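Local coordinates for Bd3459 (Bdellovibrio bacteriovorus, PDB 5CEC), which is probably a serine-type D-Ala-D-Ala carboxypeptidase/endopeptidase of the S13 family that acts in predation and is bound by an ankyrin-repeat immunity protein, at residues A[72-77]-A[311-316]. The protein carries 1 engineered substitution. Sequence-based numbering, arbitrary orientation.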
loop_
_atom_site.group_PDB
_atom_site.type_symbol
_atom_site.label_atom_id
_atom_site.label_comp_id
_atom_site.label_asym_id
_atom_site.label_seq_id
_atom_site.Cartn_x
_atom_site.Cartn_y
_atom_site.Cartn_z
ATOM N N SER A 72 -4.633 -7.370 -7.300
ATOM C CA SER A 72 -5.546 -6.875 -8.322
ATOM C C SER A 72 -5.106 -5.530 -8.912
ATOM O O SER A 72 -5.352 -5.223 -10.070
ATOM C CB SER A 72 -6.946 -6.651 -7.739
ATOM O OG SER A 72 -7.571 -7.837 -7.361
ATOM N N LYS A 73 -4.515 -4.682 -8.060
ATOM C CA LYS A 73 -4.109 -3.335 -8.517
ATOM C C LYS A 73 -3.045 -3.373 -9.605
ATOM O O LYS A 73 -2.957 -2.435 -10.375
ATOM C CB LYS A 73 -3.697 -2.466 -7.326
ATOM C CG LYS A 73 -4.798 -2.256 -6.301
ATOM C CD LYS A 73 -4.400 -1.260 -5.233
ATOM C CE LYS A 73 -5.543 -0.909 -4.314
ATOM N NZ LYS A 73 -5.937 -2.018 -3.424
ATOM N N VAL A 74 -2.268 -4.453 -9.666
ATOM C CA VAL A 74 -1.301 -4.576 -10.754
ATOM C C VAL A 74 -2.029 -4.813 -12.096
ATOM O O VAL A 74 -1.593 -4.341 -13.141
ATOM C CB VAL A 74 -0.268 -5.671 -10.490
ATOM C CG1 VAL A 74 0.738 -5.715 -11.626
ATOM C CG2 VAL A 74 0.474 -5.435 -9.179
ATOM N N VAL A 75 -3.147 -5.529 -12.053
ATOM C CA VAL A 75 -3.955 -5.745 -13.252
ATOM C C VAL A 75 -4.581 -4.425 -13.695
ATOM O O VAL A 75 -4.539 -4.049 -14.881
ATOM C CB VAL A 75 -5.039 -6.807 -13.013
ATOM C CG1 VAL A 75 -5.758 -7.113 -14.316
ATOM C CG2 VAL A 75 -4.410 -8.116 -12.498
ATOM N N THR A 76 -5.113 -3.679 -12.735
ATOM C CA THR A 76 -5.654 -2.324 -13.048
ATOM C C THR A 76 -4.547 -1.407 -13.631
ATOM O O THR A 76 -4.821 -0.632 -14.539
ATOM C CB THR A 76 -6.290 -1.747 -11.789
ATOM O OG1 THR A 76 -7.277 -2.684 -11.325
ATOM C CG2 THR A 76 -6.916 -0.395 -12.042
ATOM N N THR A 77 -3.336 -1.530 -13.084
ATOM C CA THR A 77 -2.159 -0.776 -13.558
ATOM C C THR A 77 -1.911 -1.109 -15.023
ATOM O O THR A 77 -1.742 -0.198 -15.832
ATOM C CB THR A 77 -0.948 -1.103 -12.687
ATOM O OG1 THR A 77 -1.202 -0.638 -11.360
ATOM C CG2 THR A 77 0.275 -0.451 -13.152
ATOM N N ILE A 311 1.481 -13.799 -13.731
ATOM C CA ILE A 311 2.744 -13.757 -14.468
ATOM C C ILE A 311 2.542 -13.090 -15.831
ATOM O O ILE A 311 3.335 -12.252 -16.223
ATOM C CB ILE A 311 3.332 -15.149 -14.639
ATOM C CG1 ILE A 311 3.567 -15.803 -13.262
ATOM C CG2 ILE A 311 4.609 -15.073 -15.463
ATOM C CD1 ILE A 311 4.533 -15.043 -12.359
ATOM N N LYS A 312 1.478 -13.434 -16.536
ATOM C CA LYS A 312 1.199 -12.821 -17.840
ATOM C C LYS A 312 0.982 -11.319 -17.751
ATOM O O LYS A 312 1.467 -10.538 -18.561
ATOM C CB LYS A 312 0.014 -13.460 -18.532
ATOM C CG LYS A 312 0.213 -14.924 -18.922
ATOM C CD LYS A 312 -1.060 -15.522 -19.501
ATOM C CE LYS A 312 -1.357 -15.005 -20.899
ATOM N NZ LYS A 312 -0.439 -15.540 -21.955
ATOM N N VAL A 313 0.307 -10.910 -16.681
ATOM C CA VAL A 313 0.105 -9.490 -16.423
ATOM C C VAL A 313 1.436 -8.788 -16.204
ATOM O O VAL A 313 1.659 -7.696 -16.764
ATOM C CB VAL A 313 -0.860 -9.298 -15.225
ATOM C CG1 VAL A 313 -0.814 -7.877 -14.672
ATOM C CG2 VAL A 313 -2.275 -9.662 -15.649
ATOM N N LEU A 314 2.313 -9.388 -15.406
ATOM C CA LEU A 314 3.645 -8.792 -15.184
ATOM C C LEU A 314 4.439 -8.667 -16.495
ATOM O O LEU A 314 5.044 -7.619 -16.775
ATOM C CB LEU A 314 4.436 -9.573 -14.152
ATOM C CG LEU A 314 3.869 -9.390 -12.712
ATOM C CD1 LEU A 314 4.331 -10.545 -11.835
ATOM C CD2 LEU A 314 4.233 -8.038 -12.106
ATOM N N TYR A 315 4.445 -9.736 -17.291
ATOM C CA TYR A 315 5.147 -9.727 -18.580
ATOM C C TYR A 315 4.647 -8.600 -19.464
ATOM O O TYR A 315 5.436 -7.815 -20.037
ATOM C CB TYR A 315 4.948 -11.049 -19.295
ATOM C CG TYR A 315 5.575 -11.059 -20.643
ATOM C CD1 TYR A 315 4.899 -10.570 -21.756
ATOM C CD2 TYR A 315 6.866 -11.526 -20.805
ATOM C CE1 TYR A 315 5.485 -10.573 -22.995
ATOM C CE2 TYR A 315 7.478 -11.517 -22.035
ATOM C CZ TYR A 315 6.792 -11.039 -23.157
ATOM O OH TYR A 315 7.344 -11.009 -24.379
ATOM N N SER A 316 3.326 -8.481 -19.557
ATOM C CA SER A 316 2.689 -7.471 -20.401
ATOM C C SER A 316 2.896 -6.053 -19.894
ATOM O O SER A 316 3.097 -5.130 -20.691
ATOM C CB SER A 316 1.201 -7.784 -20.595
ATOM O OG SER A 316 1.017 -8.985 -21.312
#
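Val74 and Val75 pack against Val313 of helix 307-322. Before them, Lys73 points to the active-site side. Lys73 NZ hydrogen-bonds Ser70 OG and Asn253 OD1, consistent with the SxxK active-site motif of penicillin-binding enzymes. Val74 faces helix 307-322 and meets it with one branch. Val74 CG1 lies 4.0 Å from Val313 CG1. The same Val74 CG1 is 4.2 Å from Leu314 CD2. This branch is anti to the backbone N (chi1 -178°), which turns it to the other helix. Leu314 reaches in with the end of its side chain. Val74 O lies 3.9 Å from Val313 CG1. Val75 uses its other branch, with Val75 CG2 4.1 Å from Val313 CG2. These two side chains cross at about a right angle. The contact is small and buried, and its side-chain packing is apolar. Thr77 OG1 gives a 2.7 Å bond to Lys73 O and also pairs with Asn248. The segment axes come within 9.8 Å and make an angle of 38°. The valines join helix 72-84, which carries the lysine of the probable SxxK motif, to helix 307-322. Helix 240-250 packs on Lys73 and Thr77, helix 265-277 touches both segments, and strand 40-48 lies against Ile311 and Tyr315.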